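Local atomic coordinates of ThiJ/PfpI family protein (Francisella tularensis subsp. novicida, PDB entry 4P5P), a protein that probably acts as a glyoxalase III-like enzyme of the DJ-1/PfpI family and is a virulence factor linked to rapid encystment. Residues 5-10 and 43-48; 96-101 and 116-121; 107-112 and 134-139; 22-27 and 207-212. All coordinates share one frame; numbering follows the deposited sequence.

Interaction 1: 5-10 and 43-48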
# COMPACT_ATOMS: atom_id res chain seq x y z
N LEU A 5 2.01 -2.56 10.78
CA LEU A 5 2.18 -3.62 9.78
C LEU A 5 2.20 -3.02 8.38
O LEU A 5 1.24 -2.39 7.97
CB LEU A 5 1.07 -4.66 9.91
CG LEU A 5 1.23 -5.87 8.99
CD1 LEU A 5 2.42 -6.70 9.41
CD2 LEU A 5 -0.03 -6.68 8.99
N MET A 6 3.28 -3.24 7.65
CA MET A 6 3.39 -2.81 6.26
C MET A 6 3.30 -4.05 5.39
O MET A 6 3.92 -5.08 5.68
CB MET A 6 4.70 -2.05 6.01
CG MET A 6 4.78 -0.72 6.77
SD MET A 6 6.16 0.31 6.22
CE MET A 6 5.60 0.82 4.61
N VAL A 7 2.50 -3.94 4.33
CA VAL A 7 2.15 -5.05 3.45
C VAL A 7 2.54 -4.76 2.00
O VAL A 7 2.18 -3.72 1.44
CB VAL A 7 0.63 -5.33 3.50
CG1 VAL A 7 0.26 -6.52 2.62
CG2 VAL A 7 0.18 -5.59 4.92
N THR A 8 3.23 -5.71 1.37
CA THR A 8 3.62 -5.59 -0.03
C THR A 8 2.98 -6.66 -0.88
O THR A 8 2.57 -7.72 -0.39
CB THR A 8 5.13 -5.74 -0.25
OG1 THR A 8 5.49 -7.13 -0.18
CG2 THR A 8 5.93 -4.93 0.76
N THR A 9 2.91 -6.36 -2.17
CA THR A 9 2.57 -7.35 -3.18
C THR A 9 3.61 -8.48 -3.23
O THR A 9 4.75 -8.31 -2.81
CB THR A 9 2.47 -6.68 -4.57
OG1 THR A 9 1.96 -7.61 -5.53
CG2 THR A 9 3.83 -6.18 -5.03
N SER A 10 3.17 -9.62 -3.79
CA SER A 10 4.04 -10.76 -4.13
C SER A 10 4.02 -11.04 -5.64
O SER A 10 4.67 -11.98 -6.11
CB SER A 10 3.60 -12.01 -3.35
OG SER A 10 3.91 -11.87 -1.98
N ASP A 43 6.69 -3.91 11.31
CA ASP A 43 6.88 -5.25 10.76
C ASP A 43 6.42 -5.24 9.31
O ASP A 43 5.48 -4.55 8.97
CB ASP A 43 6.11 -6.30 11.55
CG ASP A 43 6.61 -6.45 12.98
OD1 ASP A 43 7.80 -6.16 13.24
OD2 ASP A 43 5.83 -6.89 13.84
N ILE A 44 7.11 -6.00 8.47
CA ILE A 44 6.83 -6.06 7.05
C ILE A 44 6.42 -7.47 6.65
O ILE A 44 7.05 -8.44 7.08
CB ILE A 44 8.07 -5.63 6.23
CG1 ILE A 44 8.44 -4.18 6.56
CG2 ILE A 44 7.84 -5.79 4.73
CD1 ILE A 44 9.83 -3.78 6.09
N VAL A 45 5.36 -7.57 5.86
CA VAL A 45 4.94 -8.84 5.27
C VAL A 45 4.59 -8.66 3.80
O VAL A 45 4.37 -7.53 3.34
CB VAL A 45 3.71 -9.43 5.98
CG1 VAL A 45 4.05 -9.75 7.43
CG2 VAL A 45 2.51 -8.50 5.89
N SER A 46 4.55 -9.76 3.08
CA SER A 46 4.04 -9.77 1.72
C SER A 46 2.84 -10.69 1.65
O SER A 46 2.54 -11.41 2.59
CB SER A 46 5.11 -10.23 0.74
OG SER A 46 5.44 -11.60 0.92
N ILE A 47 2.14 -10.65 0.54
CA ILE A 47 0.97 -11.50 0.37
C ILE A 47 1.34 -12.98 0.50
O ILE A 47 0.69 -13.72 1.25
CB ILE A 47 0.31 -11.25 -0.99
CG1 ILE A 47 -0.28 -9.83 -1.04
CG2 ILE A 47 -0.79 -12.27 -1.25
CD1 ILE A 47 -1.35 -9.53 0.02
N MET A 48 2.37 -13.42 -0.20
CA MET A 48 2.65 -14.85 -0.29
C MET A 48 3.79 -15.27 0.63
O MET A 48 3.99 -16.46 0.88
CB MET A 48 3.00 -15.24 -1.73
CG MET A 48 1.82 -15.20 -2.70
SD MET A 48 0.49 -16.37 -2.34
CE MET A 48 1.39 -17.90 -2.16
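M6 N bonds to D43 O at 2.9 Å, and flat peptide groups go on pairing through V45 N to M6 O and T8 N to V45 O. The parallel strand pair so formed has two faces: L5, V7, D43 and V45 stand on one, M6, T8, I44 and S46 on the other. On the first face V45 does most of the packing. Its CG2, set between its own backbone N and carbonyl carbon (chi1 -63° for CG1), lies 4.0 Å from L5 CD1 and 3.9 Å from V7 CG2; branched valines suit an extended strand and fill this inner layer. On the second face T8 OG1 rests 3.3 Å from S46 CB and donates to T9 O from above that carbonyl's plane, while S46 OG bonds to S82.

Past the strand ends, S10 OG accepts M48 N at 2.8 Å (163°), a short hydroxyl being able to reach the turning backbone; I47 N to T8 O is a weak bond. D107 holds S10 N and T9 OG1. With helix 26-35 covering M6 and I44, strands 2-8 and 40-46 form a classic beta-alpha-beta crossover of a flavodoxin-like fold.

Interaction 2: 96-101 and 116-121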
# COMPACT_ATOMS: atom_id res chain seq x y z
N ILE A 96 -2.27 -0.74 9.70
CA ILE A 96 -1.90 -1.58 8.58
C ILE A 96 -1.73 -0.65 7.37
O ILE A 96 -2.62 0.18 7.08
CB ILE A 96 -2.95 -2.71 8.33
CG1 ILE A 96 -2.44 -3.71 7.28
CG2 ILE A 96 -4.32 -2.17 7.97
CD1 ILE A 96 -3.25 -5.01 7.21
N ILE A 97 -0.59 -0.77 6.71
CA ILE A 97 -0.17 0.12 5.63
C ILE A 97 0.14 -0.70 4.37
O ILE A 97 0.98 -1.58 4.42
CB ILE A 97 1.08 0.96 6.03
CG1 ILE A 97 0.85 1.69 7.36
CG2 ILE A 97 1.45 1.92 4.91
CD1 ILE A 97 -0.35 2.59 7.40
N PHE A 98 -0.52 -0.37 3.26
CA PHE A 98 -0.32 -1.07 1.99
C PHE A 98 0.54 -0.27 1.01
O PHE A 98 0.14 0.79 0.55
CB PHE A 98 -1.66 -1.37 1.35
CG PHE A 98 -2.51 -2.27 2.18
CD1 PHE A 98 -2.34 -3.64 2.11
CD2 PHE A 98 -3.45 -1.77 3.06
CE1 PHE A 98 -3.08 -4.49 2.90
CE2 PHE A 98 -4.21 -2.62 3.85
CZ PHE A 98 -4.02 -3.98 3.76
N ALA A 99 1.72 -0.80 0.71
CA ALA A 99 2.62 -0.20 -0.26
C ALA A 99 2.10 -0.48 -1.67
O ALA A 99 1.29 -1.38 -1.86
CB ALA A 99 4.03 -0.76 -0.09
N GLY A 100 2.56 0.30 -2.65
CA GLY A 100 2.11 0.14 -4.03
C GLY A 100 3.10 -0.56 -4.94
O GLY A 100 3.89 -1.40 -4.49
N GLY A 101 3.11 -0.16 -6.21
CA GLY A 101 3.70 -0.94 -7.27
C GLY A 101 2.57 -1.64 -8.02
O GLY A 101 1.55 -2.00 -7.43
N SER A 116 -10.16 -9.33 5.94
CA SER A 116 -10.43 -9.56 7.36
C SER A 116 -9.52 -8.71 8.26
O SER A 116 -9.97 -8.20 9.29
CB SER A 116 -10.29 -11.05 7.72
OG SER A 116 -9.00 -11.56 7.47
N LYS A 117 -8.27 -8.50 7.86
CA LYS A 117 -7.36 -7.77 8.74
C LYS A 117 -7.63 -6.27 8.71
O LYS A 117 -7.50 -5.60 9.73
CB LYS A 117 -5.91 -8.09 8.39
CG LYS A 117 -5.56 -9.53 8.77
CD LYS A 117 -4.18 -9.99 8.33
CE LYS A 117 -3.77 -11.32 9.00
NZ LYS A 117 -4.77 -12.41 8.83
N VAL A 118 -8.01 -5.75 7.54
CA VAL A 118 -8.40 -4.34 7.47
C VAL A 118 -9.64 -4.12 8.33
O VAL A 118 -9.71 -3.14 9.07
CB VAL A 118 -8.65 -3.88 6.01
CG1 VAL A 118 -9.26 -2.47 5.97
CG2 VAL A 118 -7.34 -3.86 5.23
N LEU A 119 -10.62 -5.04 8.26
CA LEU A 119 -11.80 -4.96 9.13
C LEU A 119 -11.43 -4.92 10.60
O LEU A 119 -12.02 -4.18 11.38
CB LEU A 119 -12.75 -6.14 8.91
CG LEU A 119 -13.61 -6.07 7.66
CD1 LEU A 119 -14.32 -7.40 7.51
CD2 LEU A 119 -14.62 -4.92 7.75
N ASP A 120 -10.46 -5.73 11.00
CA ASP A 120 -10.07 -5.77 12.39
C ASP A 120 -9.50 -4.43 12.84
O ASP A 120 -9.87 -3.89 13.89
CB ASP A 120 -9.07 -6.90 12.63
CG ASP A 120 -8.79 -7.13 14.10
OD1 ASP A 120 -8.02 -6.33 14.67
OD2 ASP A 120 -9.32 -8.12 14.67
N ILE A 121 -8.59 -3.87 12.05
CA ILE A 121 -8.01 -2.57 12.36
C ILE A 121 -9.09 -1.46 12.36
O ILE A 121 -9.14 -0.61 13.26
CB ILE A 121 -6.90 -2.22 11.36
CG1 ILE A 121 -5.76 -3.24 11.44
CG2 ILE A 121 -6.38 -0.81 11.62
CD1 ILE A 121 -5.03 -3.28 12.77
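I96 is the knob of this contact and helix 116-121 supplies the hollow. K117, V118 and I121 lie on the helix surface turned to the strand, and the two arms of I96 divide between them. The longer arm runs anti to the backbone N (chi1 -171°), carrying CD1 to 4.2 Å from K117 CB. The short arm, CG2, presses on I121 CG1 at 3.9 Å and comes within 4.4 Å of V118 CG2. Branching at CB lets one isoleucine fill both halves of the depression.

The helix answers with a bump of its own. V118 CG2 fits into the corner beside F98, meeting CZ and CE2 at 3.6 Å each. It arrives at the edge of the ring, near its plane, so the phenyl abuts the methyl rather than lying flat against it. A ring is long enough to bring F98 to the helix: the axes of segments 96-98 and 116-121 pass 10.0 Å apart, a distance bridged here by apolar side-chain contacts. K117 contributes its CB and then leads its amine away to N113, which lets a lysine border an apolar layer.

I128 of the neighbouring strand 127-130 touches I96, V118 and I121 and extends the same layer, while I97 points to the other side of the sheet and meets F215 and I219 of helix 212-222. The helical segment 116-121 runs at 134° to strand segment 96-98. Helix 112-123 belongs to the connection leading to parallel strand 127-130, and this packing is that of the alpha/beta/alpha sandwich of flavodoxin-like proteins.

Interaction 3: 107-112 and 134-139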
# COMPACT_ATOMS: atom_id res chain seq x y z
N ASP A 107 -2.84 -9.04 -6.92
CA ASP A 107 -2.99 -9.86 -5.71
C ASP A 107 -3.51 -9.14 -4.46
O ASP A 107 -3.73 -9.79 -3.44
CB ASP A 107 -1.68 -10.60 -5.36
CG ASP A 107 -0.52 -9.70 -4.95
OD1 ASP A 107 -0.62 -8.47 -5.03
OD2 ASP A 107 0.52 -10.27 -4.55
N PHE A 108 -3.81 -7.85 -4.54
CA PHE A 108 -4.45 -7.18 -3.40
C PHE A 108 -5.99 -7.24 -3.39
O PHE A 108 -6.57 -7.46 -2.34
CB PHE A 108 -4.04 -5.71 -3.33
CG PHE A 108 -2.73 -5.44 -2.60
CD1 PHE A 108 -1.83 -6.44 -2.29
CD2 PHE A 108 -2.41 -4.13 -2.24
CE1 PHE A 108 -0.66 -6.16 -1.61
CE2 PHE A 108 -1.26 -3.84 -1.58
CZ PHE A 108 -0.38 -4.84 -1.25
N PRO A 109 -6.65 -6.98 -4.54
CA PRO A 109 -8.10 -6.72 -4.48
C PRO A 109 -8.95 -7.83 -3.85
O PRO A 109 -9.94 -7.55 -3.19
CB PRO A 109 -8.51 -6.56 -5.95
CG PRO A 109 -7.29 -6.22 -6.67
CD PRO A 109 -6.13 -6.82 -5.91
N ASN A 110 -8.57 -9.07 -4.11
CA ASN A 110 -9.43 -10.19 -3.72
C ASN A 110 -8.83 -11.02 -2.59
O ASN A 110 -9.31 -12.11 -2.28
CB ASN A 110 -9.73 -11.01 -4.96
CG ASN A 110 -10.51 -10.21 -6.00
OD1 ASN A 110 -11.51 -9.58 -5.67
ND2 ASN A 110 -10.01 -10.15 -7.23
N ASN A 111 -7.81 -10.48 -1.93
CA ASN A 111 -7.14 -11.22 -0.87
C ASN A 111 -7.99 -11.27 0.41
O ASN A 111 -8.29 -10.23 0.99
CB ASN A 111 -5.78 -10.60 -0.56
CG ASN A 111 -4.98 -11.44 0.40
OD1 ASN A 111 -5.14 -11.33 1.62
ND2 ASN A 111 -4.13 -12.32 -0.14
N ALA A 112 -8.34 -12.48 0.85
CA ALA A 112 -9.20 -12.64 2.02
C ALA A 112 -8.56 -12.11 3.30
O ALA A 112 -9.23 -11.55 4.16
CB ALA A 112 -9.57 -14.07 2.19
N GLY A 134 -1.45 0.47 -4.27
CA GLY A 134 -1.75 -0.20 -3.01
C GLY A 134 -3.18 0.04 -2.53
O GLY A 134 -3.73 -0.74 -1.75
N VAL A 135 -3.79 1.13 -2.98
CA VAL A 135 -5.16 1.43 -2.61
C VAL A 135 -6.11 0.34 -3.16
O VAL A 135 -7.24 0.20 -2.68
CB VAL A 135 -5.57 2.86 -3.11
CG1 VAL A 135 -6.96 3.22 -2.62
CG2 VAL A 135 -4.55 3.89 -2.61
N ALA A 136 -5.64 -0.47 -4.10
CA ALA A 136 -6.41 -1.64 -4.57
C ALA A 136 -6.78 -2.58 -3.41
O ALA A 136 -7.76 -3.33 -3.50
CB ALA A 136 -5.63 -2.41 -5.63
N ALA A 137 -5.99 -2.54 -2.34
CA ALA A 137 -6.29 -3.34 -1.15
C ALA A 137 -7.63 -3.00 -0.52
O ALA A 137 -8.22 -3.84 0.16
CB ALA A 137 -5.22 -3.15 -0.09
N LEU A 138 -8.12 -1.78 -0.73
CA LEU A 138 -9.30 -1.30 0.01
C LEU A 138 -10.61 -1.39 -0.76
O LEU A 138 -11.68 -1.25 -0.18
CB LEU A 138 -9.09 0.14 0.45
CG LEU A 138 -7.80 0.45 1.21
CD1 LEU A 138 -7.78 1.91 1.63
CD2 LEU A 138 -7.63 -0.47 2.42
N ILE A 139 -10.52 -1.62 -2.06
CA ILE A 139 -11.71 -1.59 -2.92
C ILE A 139 -12.86 -2.49 -2.43
O ILE A 139 -14.01 -2.07 -2.40
CB ILE A 139 -11.36 -1.99 -4.35
CG1 ILE A 139 -10.34 -1.02 -4.97
CG2 ILE A 139 -12.59 -2.02 -5.24
CD1 ILE A 139 -9.66 -1.61 -6.18
O HOH W 1 -8.51 -6.38 -0.82
O HOH W 2 -10.22 -5.24 -1.32
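F108 overlaps the first turn of 134-139 through the CD2 corner of its ring: CD2 lies 3.7 Å from A137 CB, and also 3.7 Å from G134 O, which sits at the ring edge, in its plane. The weakly positive rim of the phenyl suits a carbonyl oxygen, and G134 O is already taken up by A137 N. Nearer the backbone, F108 CB meets A136 CB at 4.3 Å. P109 follows, its CG at the same distance from A136 CB while its CA directs a C-H at A136 O (3.5 Å, 146° at the hydrogen). Small residues at 134, 136 and 137 let the two backbones come close. Proline in turn fits the second position of the type I turn F108 to N111, where its phi of -58° is what the turn needs. N111 then caps the next helix through I114 N.

Two waters lie between the backbones. One is 2.7 Å from both F108 O and A137 O; the other donates to P109 O at 3.0 Å and A137 O at 2.9 Å. P109 O is further gripped by N140 and H115. Carbonyls facing carbonyls cannot bond directly, so the chemistry implies that the second water, a donor to both sides, probably helps to join the two backbones.

Interaction 4: 22-27 and 207-212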
# COMPACT_ATOMS: atom_id res chain seq x y z
N GLY A 22 6.15 -5.52 -9.50
CA GLY A 22 6.10 -5.88 -8.10
C GLY A 22 5.89 -4.65 -7.26
O GLY A 22 5.08 -3.80 -7.60
N LEU A 23 6.63 -4.57 -6.16
CA LEU A 23 6.61 -3.44 -5.25
C LEU A 23 7.32 -2.22 -5.83
O LEU A 23 8.38 -2.35 -6.45
CB LEU A 23 7.29 -3.84 -3.94
CG LEU A 23 7.68 -2.74 -2.96
CD1 LEU A 23 6.46 -2.15 -2.27
CD2 LEU A 23 8.64 -3.31 -1.93
N TRP A 24 6.74 -1.04 -5.61
CA TRP A 24 7.46 0.21 -5.87
C TRP A 24 8.29 0.51 -4.63
O TRP A 24 7.75 0.92 -3.60
CB TRP A 24 6.50 1.37 -6.19
CG TRP A 24 7.26 2.52 -6.80
CD1 TRP A 24 7.91 3.52 -6.14
CD2 TRP A 24 7.50 2.73 -8.19
NE1 TRP A 24 8.53 4.36 -7.04
CE2 TRP A 24 8.29 3.89 -8.31
CE3 TRP A 24 7.13 2.05 -9.35
CZ2 TRP A 24 8.70 4.38 -9.54
CZ3 TRP A 24 7.54 2.54 -10.57
CH2 TRP A 24 8.32 3.69 -10.66
N LEU A 25 9.59 0.26 -4.70
CA LEU A 25 10.39 0.14 -3.48
C LEU A 25 10.29 1.31 -2.52
O LEU A 25 10.16 1.10 -1.32
CB LEU A 25 11.85 -0.09 -3.84
CG LEU A 25 12.77 -0.41 -2.65
CD1 LEU A 25 12.26 -1.61 -1.85
CD2 LEU A 25 14.19 -0.65 -3.12
N SER A 26 10.32 2.55 -3.01
CA SER A 26 10.32 3.68 -2.10
C SER A 26 9.00 3.84 -1.34
O SER A 26 8.96 4.55 -0.35
CB SER A 26 10.64 4.98 -2.86
OG SER A 26 9.66 5.26 -3.85
N GLU A 27 7.92 3.21 -1.80
CA GLU A 27 6.66 3.26 -1.06
C GLU A 27 6.67 2.34 0.16
O GLU A 27 5.79 2.44 1.01
CB GLU A 27 5.50 2.93 -1.99
CG GLU A 27 5.28 4.07 -2.98
CD GLU A 27 4.29 3.80 -4.07
OE1 GLU A 27 4.16 4.67 -4.95
OE2 GLU A 27 3.65 2.75 -4.06
N GLN A 207 -1.58 9.25 -3.51
CA GLN A 207 -1.79 9.09 -4.94
C GLN A 207 -0.67 8.37 -5.70
O GLN A 207 -0.95 7.59 -6.60
CB GLN A 207 -2.01 10.48 -5.55
CG GLN A 207 -2.36 10.47 -7.02
CD GLN A 207 -2.71 11.86 -7.51
OE1 GLN A 207 -3.24 12.67 -6.75
NE2 GLN A 207 -2.41 12.13 -8.77
N ASN A 208 0.58 8.63 -5.34
CA ASN A 208 1.71 8.30 -6.20
C ASN A 208 3.01 8.23 -5.38
O ASN A 208 2.99 8.52 -4.19
CB ASN A 208 1.80 9.34 -7.33
CG ASN A 208 1.79 10.76 -6.81
OD1 ASN A 208 2.35 11.03 -5.75
ND2 ASN A 208 1.12 11.67 -7.53
N PRO A 209 4.12 7.80 -6.00
CA PRO A 209 5.36 7.70 -5.22
C PRO A 209 5.77 9.05 -4.65
O PRO A 209 6.42 9.11 -3.59
CB PRO A 209 6.37 7.20 -6.25
CG PRO A 209 5.56 6.51 -7.28
CD PRO A 209 4.29 7.28 -7.37
N GLN A 210 5.39 10.13 -5.34
CA GLN A 210 5.75 11.47 -4.91
C GLN A 210 4.98 11.90 -3.66
O GLN A 210 5.26 12.96 -3.10
CB GLN A 210 5.50 12.47 -6.04
CG GLN A 210 6.35 12.23 -7.27
CD GLN A 210 5.85 11.09 -8.16
OE1 GLN A 210 4.72 10.62 -8.01
NE2 GLN A 210 6.71 10.65 -9.08
N SER A 211 4.02 11.08 -3.24
CA SER A 211 3.20 11.36 -2.06
C SER A 211 3.70 10.66 -0.81
O SER A 211 3.11 10.82 0.26
CB SER A 211 1.76 10.92 -2.29
OG SER A 211 1.20 11.48 -3.46
N ALA A 212 4.77 9.88 -0.94
CA ALA A 212 5.18 8.98 0.14
C ALA A 212 5.51 9.70 1.45
O ALA A 212 5.18 9.21 2.54
CB ALA A 212 6.37 8.15 -0.31
O HOH W 3 8.72 7.70 -3.05
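The start of helix 26-35 and the 3-10 turn ahead of helix 212-222 meet here beside the oxidised cysteine at position 132, a site built at the strand ends of the flavodoxin-like fold. P209 packs into the corner formed by W24 and E27. Its CG sits over the face of the indole, 3.9 Å from the centroid of the five-membered ring and 19° off the normal, a CH-pi contact that suits the electron-rich tryptophan and the polarised ring carbons of proline. CB joins in, 3.7 Å from W24 NE1.

E27 stretches out beyond CG (chi2 172°) and brings OE1 to 3.3 Å from both P209 CA and P209 CG. P209 N has no hydrogen to give, so this approach is a van der Waals contact and not a hydrogen bond. OE1 also comes close to a sulfinate oxygen of residue 132, consistent with the glutamate beside the reactive cysteine in DJ-1 relatives.

The turn is braced by S211 OG, which donates to N208 OD1 from well above the amide plane. S26 OG, lying at the edge of the indole in its plane, meets a water at 2.7 Å, and that water donates to P209 O at 2.8 Å.

Interactions 1 and 2 share the central sheet, their centres 9 Å apart, with L5 O to I97 N (2.7 Å) and V7 N to I97 O (2.8 Å) sewing strands 2-8 and 95-98 together. F98 then joins interaction 2 to interaction 3, its CG lying 3.6 Å from A137 CB. Interaction 1 touches interaction 4 through T9 CG2, 3.4 Å from G22 C. Interaction 4, about 16 Å from interactions 2 and 3 between centres, meets interaction 2 at G100, whose O is 3.1 Å from W24 N. Interactions 2, 3 and 4 lie around the oxidised cysteine at position 132: G101 N bonds to it, E27 OE1 comes close, and 134-139 follows it almost directly in the chain.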